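YHDH (PDB 1O89) probably catalyses, as a homodimer, the NADPH-dependent reduction of acrylyl-CoA to propanoyl-CoA. Local coordinates at residues Pro96-Gly101 against Asp128-Met133; Glu103-Gly108 against Gln298-Leu303; Leu26-Gln29 against Thr34-Ser37; Asn61-Leu66 against Gly72-Asn77. All blocks are in the same frame, centred on the assembly; numbering follows the deposited sequence.

Contact 1 of 4, residues Pro96-Gly101 against Asp128-Met133; sequences PRFHAG and DWLVAM
Arg97 and Phe98, neighbours in the loop joining strands 85-93 and 103-107, reach toward segment 128-133 with very different chemistry. The Arg97 side chain bends at chi2 (-124°) and then runs out to Asp128, where NH2 lies 2.8 Å from OD1 in a salt bridge. The two charged groups do not lie flat against each other: guanidinium and carboxylate planes stand 89° apart, and a single nitrogen meets a single oxygen instead of the paired, coplanar arrangement. NE of the same guanidinium turns to Asp95, so the group has an acid at two of its nitrogens, which would be expected to restrict its turning.

Phe98 makes the apolar half. Its ring presents one face to Leu130, whose CD1 sits over the ring centre in a CH-pi contact, 4.3 Å from the centroid and 8° off the normal. At the ring's far end CZ approaches Leu130 CB at 3.9 Å, while the backbone N of Ala132 lies near the ring plane at its edge. Phe98 also touches Val104, and Leu130 packs on Val51 and Val53. A buried aromatic beside an exposed ion pair thus fastens a strand-connecting loop onto the curled sheet of the GroES-like domain of the zinc-containing alcohol dehydrogenase family.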
loop_
_atom_site.group_PDB
_atom_site.type_symbol
_atom_site.label_atom_id
_atom_site.label_comp_id
_atom_site.label_asym_id
_atom_site.label_seq_id
_atom_site.Cartn_x
_atom_site.Cartn_y
_atom_site.Cartn_z
ATOM N N PRO A 96 10.784 35.082 4.947
ATOM C CA PRO A 96 9.761 36.134 4.823
ATOM C C PRO A 96 8.459 35.871 5.575
ATOM O O PRO A 96 7.878 36.814 6.106
ATOM C CB PRO A 96 9.463 36.177 3.313
ATOM C CG PRO A 96 10.637 35.578 2.647
ATOM C CD PRO A 96 11.304 34.664 3.633
ATOM N N ARG A 97 8.010 34.619 5.606
ATOM C CA ARG A 97 6.690 34.286 6.152
ATOM C C ARG A 97 6.625 34.072 7.674
ATOM O O ARG A 97 5.546 33.836 8.212
ATOM C CB ARG A 97 6.086 33.084 5.409
ATOM C CG ARG A 97 6.841 31.775 5.566
ATOM C CD ARG A 97 7.273 31.148 4.235
ATOM N NE ARG A 97 8.050 29.928 4.470
ATOM C CZ ARG A 97 7.964 28.803 3.762
ATOM N NH1 ARG A 97 7.138 28.689 2.724
ATOM N NH2 ARG A 97 8.727 27.773 4.098
ATOM N N PHE A 98 7.764 34.157 8.358
ATOM C CA PHE A 98 7.800 34.108 9.821
ATOM C C PHE A 98 8.321 35.419 10.405
ATOM O O PHE A 98 9.309 35.976 9.924
ATOM C CB PHE A 98 8.654 32.937 10.309
ATOM C CG PHE A 98 8.095 31.601 9.943
ATOM C CD1 PHE A 98 7.042 31.058 10.664
ATOM C CD2 PHE A 98 8.596 30.898 8.860
ATOM C CE1 PHE A 98 6.501 29.832 10.311
ATOM C CE2 PHE A 98 8.064 29.666 8.510
ATOM C CZ PHE A 98 7.017 29.134 9.236
ATOM N N HIS A 99 7.639 35.896 11.445
ATOM C CA HIS A 99 7.971 37.156 12.099
ATOM C C HIS A 99 8.193 36.948 13.593
ATOM O O HIS A 99 7.637 36.021 14.192
ATOM C CB HIS A 99 6.853 38.186 11.868
ATOM C CG HIS A 99 5.510 37.752 12.374
ATOM N ND1 HIS A 99 4.659 36.951 11.640
ATOM C CD2 HIS A 99 4.873 38.004 13.544
ATOM C CE1 HIS A 99 3.558 36.727 12.337
ATOM N NE2 HIS A 99 3.664 37.351 13.496
ATOM N N ALA A 100 9.006 37.822 14.186
ATOM C CA ALA A 100 9.262 37.814 15.623
ATOM C C ALA A 100 7.962 37.849 16.435
ATOM O O ALA A 100 7.067 38.646 16.146
ATOM C CB ALA A 100 10.144 39.003 15.999
ATOM N N GLY A 101 7.860 36.983 17.443
ATOM C CA GLY A 101 6.685 36.915 18.300
ATOM C C GLY A 101 5.637 35.885 17.886
ATOM O O GLY A 101 4.756 35.554 18.676
ATOM N N ASP A 128 11.014 26.051 6.285
ATOM C CA ASP A 128 10.270 24.945 5.670
ATOM C C ASP A 128 9.904 23.821 6.640
ATOM O O ASP A 128 9.011 23.016 6.351
ATOM C CB ASP A 128 11.089 24.300 4.541
ATOM C CG ASP A 128 11.457 25.272 3.429
ATOM O OD1 ASP A 128 10.595 26.066 3.001
ATOM O OD2 ASP A 128 12.591 25.285 2.903
ATOM N N TRP A 129 10.621 23.737 7.758
ATOM C CA TRP A 129 10.396 22.696 8.761
ATOM C C TRP A 129 9.343 23.061 9.789
ATOM O O TRP A 129 8.847 22.179 10.492
ATOM C CB TRP A 129 11.700 22.382 9.505
ATOM C CG TRP A 129 12.740 21.741 8.675
ATOM C CD1 TRP A 129 12.610 21.281 7.400
ATOM C CD2 TRP A 129 14.097 21.493 9.057
ATOM N NE1 TRP A 129 13.802 20.756 6.970
ATOM C CE2 TRP A 129 14.734 20.883 7.965
ATOM C CE3 TRP A 129 14.842 21.726 10.224
ATOM C CZ2 TRP A 129 16.074 20.496 7.996
ATOM C CZ3 TRP A 129 16.175 21.345 10.255
ATOM C CH2 TRP A 129 16.779 20.740 9.145
ATOM N N LEU A 130 9.017 24.348 9.895
ATOM C CA LEU A 130 8.090 24.825 10.931
ATOM C C LEU A 130 6.649 24.834 10.483
ATOM O O LEU A 130 6.345 24.909 9.303
ATOM C CB LEU A 130 8.434 26.244 11.382
ATOM C CG LEU A 130 9.768 26.462 12.075
ATOM C CD1 LEU A 130 10.129 27.929 11.968
ATOM C CD2 LEU A 130 9.707 26.031 13.530
ATOM N N VAL A 131 5.763 24.800 11.463
ATOM C CA VAL A 131 4.345 24.928 11.227
ATOM C C VAL A 131 3.827 26.125 12.014
ATOM O O VAL A 131 4.021 26.208 13.235
ATOM C CB VAL A 131 3.590 23.655 11.656
ATOM C CG1 VAL A 131 2.086 23.806 11.397
ATOM C CG2 VAL A 131 4.148 22.445 10.930
ATOM N N ALA A 132 3.166 27.044 11.311
ATOM C CA ALA A 132 2.471 28.155 11.955
ATOM C C ALA A 132 1.452 27.584 12.930
ATOM O O ALA A 132 0.706 26.675 12.575
ATOM C CB ALA A 132 1.782 29.028 10.919
ATOM N N MET A 133 1.443 28.100 14.158
ATOM C CA MET A 133 0.561 27.587 15.201
ATOM C C MET A 133 -0.847 27.629 14.642
ATOM O O MET A 133 -1.326 28.703 14.314
ATOM C CB MET A 133 0.649 28.431 16.482
ATOM C CG MET A 133 -0.065 27.837 17.702
ATOM S SD MET A 133 0.813 26.329 18.351
ATOM C CE MET A 133 -0.321 25.337 18.344
#

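Contact 2 of 4, residues Glu103-Gly108 against Gln298-Leu303; sequences EVLLTG and QAWQRL
Leu105 and Thr107, two residues apart on strand 103-107, both meet the indole of Trp300 from helix 293-306, a worked case of one large aromatic filling the gap between a strand and a helix. Leu105 comes first in sequence and lies over one face of the ring. Its CG sits between the backbone N and the carbonyl carbon (chi1 74°), and from there CD2 drops onto the bicycle, 3.6 Å from Trp300 CE2 and 3.7 Å from Trp300 NE1. The methyl stands 3.4 Å above the ring plane, offset toward the rim. The opposite face is backed from within the helix by Leu303 CD1.

Leu106 turns away, and the next contact falls to Thr107, which works at the ring's edge. Its methyl CG2 lies 4.1 Å from Trp300 CZ2, near the indole plane, whereas OG1 is joined to the indole through water. That water accepts a hydrogen bond from Trp300 NE1 at 3.0 Å and pairs with Thr107 OG1 at 2.6 Å, which gives the buried indole N-H a polar partner. With an alanine here instead of Trp300, Leu105 CD2 and Thr107 CG2 would probably face a gap, and the water would be likely to lose its N-H donor.

Phe150 and Ile145 of helix 139-161 also adjoin the indole, and the Thr107 side chain is about 6 Å from that of Ser288, an NADP(+)-binding residue. This strand-to-helix contact joins the sheet of the GroES-like part to a helix of the zinc-binding dehydrogenase region, consistent with an interdomain contact in a medium-chain dehydrogenase/reductase.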
loop_
_atom_site.group_PDB
_atom_site.type_symbol
_atom_site.label_atom_id
_atom_site.label_comp_id
_atom_site.label_asym_id
_atom_site.label_seq_id
_atom_site.Cartn_x
_atom_site.Cartn_y
_atom_site.Cartn_z
ATOM N N GLU A 103 3.869 32.466 17.297
ATOM C CA GLU A 103 3.935 31.097 17.787
ATOM C C GLU A 103 3.965 30.089 16.629
ATOM O O GLU A 103 3.250 30.229 15.629
ATOM C CB GLU A 103 2.859 30.749 18.832
ATOM C CG GLU A 103 1.436 31.212 18.564
ATOM C CD GLU A 103 0.781 31.876 19.774
ATOM O OE1 GLU A 103 1.403 31.866 20.862
ATOM O OE2 GLU A 103 -0.354 32.422 19.638
ATOM N N VAL A 104 4.846 29.108 16.781
ATOM C CA VAL A 104 5.056 28.049 15.815
ATOM C C VAL A 104 5.261 26.726 16.556
ATOM O O VAL A 104 5.505 26.695 17.763
ATOM C CB VAL A 104 6.303 28.332 14.900
ATOM C CG1 VAL A 104 6.056 29.512 13.981
ATOM C CG2 VAL A 104 7.582 28.558 15.726
ATOM N N LEU A 105 5.138 25.627 15.832
ATOM C CA LEU A 105 5.618 24.343 16.328
ATOM C C LEU A 105 6.450 23.631 15.289
ATOM O O LEU A 105 6.488 24.015 14.117
ATOM C CB LEU A 105 4.465 23.469 16.865
ATOM C CG LEU A 105 3.397 22.713 16.063
ATOM C CD1 LEU A 105 2.325 23.647 15.592
ATOM C CD2 LEU A 105 3.918 21.824 14.913
ATOM N N LEU A 106 7.130 22.589 15.744
ATOM C CA LEU A 106 7.924 21.738 14.890
ATOM C C LEU A 106 7.871 20.330 15.421
ATOM O O LEU A 106 7.970 20.124 16.641
ATOM C CB LEU A 106 9.382 22.209 14.863
ATOM C CG LEU A 106 10.284 21.385 13.930
ATOM C CD1 LEU A 106 11.325 22.255 13.239
ATOM C CD2 LEU A 106 10.984 20.219 14.658
ATOM N N THR A 107 7.673 19.373 14.514
ATOM C CA THR A 107 8.011 17.969 14.745
ATOM C C THR A 107 8.810 17.434 13.558
ATOM O O THR A 107 8.666 17.910 12.433
ATOM C CB THR A 107 6.755 17.114 15.007
ATOM O OG1 THR A 107 5.921 17.076 13.839
ATOM C CG2 THR A 107 5.884 17.790 16.078
ATOM N N GLY A 108 9.680 16.467 13.838
ATOM C CA GLY A 108 10.426 15.749 12.817
ATOM C C GLY A 108 11.575 16.500 12.151
ATOM O O GLY A 108 12.223 17.362 12.746
ATOM N N GLN A 298 -2.123 20.418 6.850
ATOM C CA GLN A 298 -3.429 19.800 6.750
ATOM C C GLN A 298 -3.704 18.886 7.950
ATOM O O GLN A 298 -4.804 18.885 8.485
ATOM C CB GLN A 298 -3.546 19.049 5.433
ATOM C CG GLN A 298 -4.852 18.295 5.243
ATOM C CD GLN A 298 -4.894 17.514 3.937
ATOM O OE1 GLN A 298 -5.966 17.069 3.517
ATOM N NE2 GLN A 298 -3.737 17.354 3.288
ATOM N N ALA A 299 -2.698 18.142 8.390
ATOM C CA ALA A 299 -2.871 17.204 9.487
ATOM C C ALA A 299 -3.086 17.922 10.799
ATOM O O ALA A 299 -3.857 17.442 11.636
ATOM C CB ALA A 299 -1.674 16.255 9.611
ATOM N N TRP A 300 -2.383 19.030 11.000
ATOM C CA TRP A 300 -2.523 19.778 12.240
ATOM C C TRP A 300 -3.901 20.406 12.323
ATOM O O TRP A 300 -4.472 20.473 13.403
ATOM C CB TRP A 300 -1.424 20.839 12.411
ATOM C CG TRP A 300 -0.157 20.238 12.932
ATOM C CD1 TRP A 300 0.958 19.950 12.217
ATOM C CD2 TRP A 300 0.099 19.798 14.272
ATOM N NE1 TRP A 300 1.905 19.374 13.024
ATOM C CE2 TRP A 300 1.403 19.263 14.292
ATOM C CE3 TRP A 300 -0.634 19.828 15.470
ATOM C CZ2 TRP A 300 1.992 18.759 15.448
ATOM C CZ3 TRP A 300 -0.056 19.326 16.618
ATOM C CH2 TRP A 300 1.254 18.798 16.601
ATOM N N GLN A 301 -4.424 20.880 11.196
ATOM C CA GLN A 301 -5.772 21.446 11.150
ATOM C C GLN A 301 -6.809 20.374 11.506
ATOM O O GLN A 301 -7.752 20.628 12.247
ATOM C CB GLN A 301 -6.063 22.001 9.754
ATOM C CG GLN A 301 -7.211 22.962 9.709
ATOM C CD GLN A 301 -8.426 22.431 8.959
ATOM O OE1 GLN A 301 -8.749 21.228 9.023
ATOM N NE2 GLN A 301 -9.124 23.337 8.266
ATOM N N ARG A 302 -6.607 19.174 10.971
ATOM C CA ARG A 302 -7.486 18.040 11.228
ATOM C C ARG A 302 -7.473 17.618 12.708
ATOM O O ARG A 302 -8.520 17.258 13.257
ATOM C CB ARG A 302 -7.097 16.856 10.331
ATOM C CG ARG A 302 -7.566 16.997 8.868
ATOM C CD ARG A 302 -9.070 17.034 8.704
ATOM N NE ARG A 302 -9.680 15.837 9.274
ATOM C CZ ARG A 302 -9.816 14.675 8.635
ATOM N NH1 ARG A 302 -9.424 14.529 7.366
ATOM N NH2 ARG A 302 -10.373 13.648 9.267
ATOM N N LEU A 303 -6.304 17.686 13.349
ATOM C CA LEU A 303 -6.184 17.359 14.772
ATOM C C LEU A 303 -6.999 18.307 15.644
ATOM O O LEU A 303 -7.560 17.901 16.652
ATOM C CB LEU A 303 -4.723 17.401 15.206
ATOM C CG LEU A 303 -3.932 16.170 14.801
ATOM C CD1 LEU A 303 -2.451 16.496 14.682
ATOM C CD2 LEU A 303 -4.176 15.073 15.800
HETATM O O HOH W 1 4.833 18.981 12.376
#

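Contact 3 of 4, residues Leu26-Gln29 against Thr34-Ser37; sequences LLEQ and TLAS
Thr34 approaches Glu28 where the two strands of a beta hairpin, 23-28 and 35-40, draw together next to their connecting loop. The short strand segments run antiparallel, with 161° between their directions. At Thr34 the backbone does the touching: CA directs a C-H toward Glu28 O at 3.2 Å, while the CG2 methyl lies loosely beside Gln29 CG.

Leu35 follows, in a hydrogen-bonded pair with Glu28. Glu28 N donates to Leu35 O at 3.0 Å and Leu35 N returns a bond to Glu28 O at 2.9 Å; this second bond is the more bent, its N-H...O angle being 138°. Both side chains rise on the face that also carries Leu26 and Ser37, and the carboxylate of Glu28 turns to Gln39, further along the second strand.

Ala36 forms the non-hydrogen-bonded pair with Leu27. Here the side chains point to the other face, where they meet Ile68 of helix 62-69, so the hairpin lies against that helix by the face bearing Leu27 and Ala36. The Leu27 branch is swung across to the partner strand, CG lying anti to the carbonyl carbon (chi1 -57°).

Ser37 restores the hydrogen-bonded pattern with Leu26. Its hydroxyl is engaged by Gln39 NE2, while its backbone makes two fairly straight bonds: Leu26 N to Ser37 O at 3.0 Å and Ser37 N to Leu26 O at 3.3 Å. Between the paired bonds, on the face toward the helix, Leu27 CD2 presses against Ala36 CB, 3.4 Å apart and nearer than carbon atoms usually pack.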
loop_
_atom_site.group_PDB
_atom_site.type_symbol
_atom_site.label_atom_id
_atom_site.label_comp_id
_atom_site.label_asym_id
_atom_site.label_seq_id
_atom_site.Cartn_x
_atom_site.Cartn_y
_atom_site.Cartn_z
ATOM N N LEU A 26 22.388 18.861 26.733
ATOM C CA LEU A 26 23.350 18.434 25.723
ATOM C C LEU A 26 23.782 16.980 25.956
ATOM O O LEU A 26 24.168 16.599 27.057
ATOM C CB LEU A 26 24.581 19.357 25.745
ATOM C CG LEU A 26 25.514 19.346 24.522
ATOM C CD1 LEU A 26 24.838 19.986 23.327
ATOM C CD2 LEU A 26 26.842 20.057 24.812
ATOM N N LEU A 27 23.696 16.177 24.901
ATOM C CA LEU A 27 24.163 14.802 24.924
ATOM C C LEU A 27 25.554 14.761 24.320
ATOM O O LEU A 27 25.779 15.299 23.247
ATOM C CB LEU A 27 23.218 13.900 24.129
ATOM C CG LEU A 27 21.751 13.902 24.571
ATOM C CD1 LEU A 27 20.962 12.781 23.875
ATOM C CD2 LEU A 27 21.640 13.794 26.089
ATOM N N GLU A 28 26.485 14.141 25.032
ATOM C CA GLU A 28 27.863 13.979 24.572
ATOM C C GLU A 28 28.258 12.516 24.719
ATOM O O GLU A 28 27.800 11.847 25.645
ATOM C CB GLU A 28 28.800 14.847 25.414
ATOM C CG GLU A 28 28.649 16.337 25.168
ATOM C CD GLU A 28 29.423 17.190 26.160
ATOM O OE1 GLU A 28 29.048 17.236 27.356
ATOM O OE2 GLU A 28 30.409 17.823 25.739
ATOM N N GLN A 29 29.093 12.011 23.815
ATOM C CA GLN A 29 29.629 10.660 23.955
ATOM C C GLN A 29 31.026 10.770 24.551
ATOM O O GLN A 29 31.975 11.122 23.841
ATOM C CB GLN A 29 29.676 9.927 22.604
ATOM C CG GLN A 29 28.515 8.956 22.378
ATOM C CD GLN A 29 28.757 7.963 21.241
ATOM O OE1 GLN A 29 27.816 7.325 20.761
ATOM N NE2 GLN A 29 30.004 7.831 20.816
ATOM N N THR A 34 26.848 7.832 26.918
ATOM C CA THR A 34 26.325 9.185 26.723
ATOM C C THR A 34 26.108 9.925 28.038
ATOM O O THR A 34 25.290 9.516 28.851
ATOM C CB THR A 34 24.980 9.176 25.943
ATOM O OG1 THR A 34 23.950 8.602 26.755
ATOM C CG2 THR A 34 25.027 8.282 24.717
ATOM N N LEU A 35 26.834 11.022 28.232
ATOM C CA LEU A 35 26.594 11.948 29.340
ATOM C C LEU A 35 25.557 12.988 28.921
ATOM O O LEU A 35 25.750 13.710 27.939
ATOM C CB LEU A 35 27.907 12.641 29.751
ATOM C CG LEU A 35 27.942 13.482 31.041
ATOM C CD1 LEU A 35 28.391 12.651 32.243
ATOM C CD2 LEU A 35 28.853 14.715 30.874
ATOM N N ALA A 36 24.455 13.039 29.668
ATOM C CA ALA A 36 23.400 14.032 29.472
ATOM C C ALA A 36 23.446 15.035 30.628
ATOM O O ALA A 36 23.282 14.662 31.791
ATOM C CB ALA A 36 22.045 13.350 29.414
ATOM N N SER A 37 23.695 16.300 30.303
ATOM C CA SER A 37 23.801 17.358 31.307
ATOM C C SER A 37 23.284 18.695 30.775
ATOM O O SER A 37 23.346 18.963 29.578
ATOM C CB SER A 37 25.252 17.509 31.762
ATOM O OG SER A 37 26.041 18.137 30.769
#

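Contact 4 of 4, residues Asn61-Leu66 against Gly72-Asn77; sequences NYKDAL and GKIIRN
Ile74 sends its CD1 methyl into a notch on helix 62-69 formed by Lys63 and Leu66, one turn apart. The closest approach is to Leu66 CD1, 3.4 Å from Ile74 CD1 and tighter than the usual van der Waals distance. The same methyl also rests against the aliphatic part of Lys63, 3.8 Å from CB, and lies 3.5 Å from the Lys63 carbonyl O. Ile74 meets both side chains at about a right angle. Its CG1 is anti to the carbonyl carbon (chi1 -73°), which carries the longer branch to the helix. Nearer the start of the returning loop, Gly72, with its positive phi, passes close beside Leu66.

In the next shell, Lys63 bends at chi2 and chi3, so that its stem lies by Ile74 while NZ reaches a salt bridge with Glu113, a residue that Ile74 also touches. Leu66 CG lies over one face of Tyr62, an NADP(+)-binding residue, and both side chains touch Ile332 of helix 324-332. The first turn of the helix is steadied by Asp64, whose OD2 accepts from Asn61 N at 3.0 Å through its anti lone pair and whose OD1 receives the backbone N-H groups of Gly83 and Ile84.

No hydrogen bond crosses between the two segments. Their attachment therefore depends on apolar shape, with a lysine serving in two ways: its methylene groups shelter a methyl, and its ammonium end finds an acid beyond it.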
loop_
_atom_site.group_PDB
_atom_site.type_symbol
_atom_site.label_atom_id
_atom_site.label_comp_id
_atom_site.label_asym_id
_atom_site.label_seq_id
_atom_site.Cartn_x
_atom_site.Cartn_y
_atom_site.Cartn_z
ATOM N N ASN A 61 9.577 12.362 23.968
ATOM C CA ASN A 61 9.117 11.181 23.196
ATOM C C ASN A 61 10.001 9.986 23.483
ATOM O O ASN A 61 11.066 10.130 24.086
ATOM C CB ASN A 61 9.114 11.444 21.692
ATOM C CG ASN A 61 7.892 12.212 21.243
ATOM O OD1 ASN A 61 6.820 11.627 21.078
ATOM N ND2 ASN A 61 8.042 13.520 21.039
ATOM N N TYR A 62 9.565 8.804 23.063
ATOM C CA TYR A 62 10.351 7.600 23.300
ATOM C C TYR A 62 11.730 7.729 22.642
ATOM O O TYR A 62 12.736 7.341 23.231
ATOM C CB TYR A 62 9.606 6.341 22.814
ATOM C CG TYR A 62 10.208 5.043 23.297
ATOM C CD1 TYR A 62 10.390 4.799 24.661
ATOM C CD2 TYR A 62 10.588 4.049 22.397
ATOM C CE1 TYR A 62 10.937 3.596 25.119
ATOM C CE2 TYR A 62 11.143 2.834 22.848
ATOM C CZ TYR A 62 11.312 2.625 24.210
ATOM O OH TYR A 62 11.859 1.453 24.666
ATOM N N LYS A 63 11.774 8.300 21.439
ATOM C CA LYS A 63 13.046 8.534 20.732
ATOM C C LYS A 63 14.022 9.353 21.587
ATOM O O LYS A 63 15.206 9.020 21.666
ATOM C CB LYS A 63 12.812 9.255 19.392
ATOM C CG LYS A 63 12.120 8.406 18.311
ATOM C CD LYS A 63 12.746 8.596 16.904
ATOM C CE LYS A 63 12.086 9.752 16.115
ATOM N NZ LYS A 63 12.483 9.784 14.657
ATOM N N ASP A 64 13.503 10.418 22.218
ATOM C CA ASP A 64 14.286 11.300 23.095
ATOM C C ASP A 64 14.765 10.597 24.361
ATOM O O ASP A 64 15.843 10.906 24.876
ATOM C CB ASP A 64 13.469 12.530 23.522
ATOM C CG ASP A 64 12.919 13.309 22.354
ATOM O OD1 ASP A 64 13.709 13.661 21.461
ATOM O OD2 ASP A 64 11.718 13.643 22.243
ATOM N N ALA A 65 13.944 9.675 24.873
ATOM C CA ALA A 65 14.263 8.908 26.077
ATOM C C ALA A 65 15.418 7.931 25.834
ATOM O O ALA A 65 16.274 7.739 26.702
ATOM C CB ALA A 65 13.031 8.157 26.554
ATOM N N LEU A 66 15.431 7.312 24.657
ATOM C CA LEU A 66 16.516 6.412 24.260
ATOM C C LEU A 66 17.812 7.204 24.106
ATOM O O LEU A 66 18.865 6.804 24.619
ATOM C CB LEU A 66 16.177 5.712 22.937
ATOM C CG LEU A 66 14.968 4.759 22.953
ATOM C CD1 LEU A 66 14.369 4.609 21.556
ATOM C CD2 LEU A 66 15.321 3.388 23.519
ATOM N N GLY A 72 19.451 2.549 22.642
ATOM C CA GLY A 72 19.071 2.739 21.249
ATOM C C GLY A 72 20.233 3.214 20.376
ATOM O O GLY A 72 21.405 3.019 20.723
ATOM N N LYS A 73 19.903 3.832 19.245
ATOM C CA LYS A 73 20.903 4.335 18.304
ATOM C C LYS A 73 20.208 5.312 17.356
ATOM O O LYS A 73 20.221 5.147 16.142
ATOM C CB LYS A 73 21.559 3.177 17.526
ATOM C CG LYS A 73 22.820 2.565 18.175
ATOM C CD LYS A 73 23.860 2.154 17.128
ATOM C CE LYS A 73 24.876 1.157 17.685
ATOM N NZ LYS A 73 26.232 1.325 17.086
ATOM N N ILE A 74 19.582 6.323 17.935
ATOM C CA ILE A 74 18.842 7.333 17.181
ATOM C C ILE A 74 19.754 8.525 16.882
ATOM O O ILE A 74 19.391 9.441 16.126
ATOM C CB ILE A 74 17.587 7.745 18.003
ATOM C CG1 ILE A 74 16.563 6.607 17.953
ATOM C CG2 ILE A 74 16.957 9.064 17.516
ATOM C CD1 ILE A 74 15.553 6.650 19.057
ATOM N N ILE A 75 20.950 8.501 17.473
ATOM C CA ILE A 75 21.875 9.621 17.392
ATOM C C ILE A 75 23.257 9.124 16.987
ATOM O O ILE A 75 23.851 8.256 17.629
ATOM C CB ILE A 75 21.910 10.390 18.735
ATOM C CG1 ILE A 75 20.472 10.739 19.156
ATOM C CG2 ILE A 75 22.807 11.643 18.619
ATOM C CD1 ILE A 75 20.348 11.898 20.082
ATOM N N ARG A 76 23.735 9.688 15.888
ATOM C CA ARG A 76 25.042 9.381 15.337
ATOM C C ARG A 76 26.014 10.534 15.633
ATOM O O ARG A 76 27.208 10.303 15.805
ATOM C CB ARG A 76 24.899 9.149 13.826
ATOM C CG ARG A 76 26.140 9.469 13.010
ATOM C CD ARG A 76 26.119 8.947 11.592
ATOM N NE ARG A 76 27.480 8.846 11.093
ATOM C CZ ARG A 76 27.978 7.816 10.419
ATOM N NH1 ARG A 76 27.235 6.752 10.122
ATOM N NH2 ARG A 76 29.238 7.854 10.028
ATOM N N ASN A 77 25.488 11.762 15.711
ATOM C CA ASN A 77 26.299 12.970 15.757
ATOM C C ASN A 77 26.214 13.672 17.099
ATOM O O ASN A 77 25.139 14.073 17.536
ATOM C CB ASN A 77 25.863 13.940 14.657
ATOM C CG ASN A 77 25.840 13.296 13.285
ATOM O OD1 ASN A 77 24.926 12.537 12.982
ATOM N ND2 ASN A 77 26.832 13.597 12.449
#

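Along the chain the order is contact 3, contact 4, then contacts 1 and 2, whose segments alternate. Contacts 1 and 2 have centres 12 Å apart and share one sheet: strands 103-107 and 131-132 are neighbours in it, joined by a probable hydrogen bond from Val131 N to Leu105 O. The centres of contacts 3 and 4 are also 12 Å apart, and they touch through Leu27 and Ile75, linking the N-terminal hairpin to the loop after helix 62-69. Between these pairs the nearest atoms, of contacts 2 and 4, are about 7 Å apart. Contact 4 holds the NADP(+)-binding Tyr62, and contact 2, near Ser288, alone joins the GroES-like part to the zinc-binding dehydrogenase part.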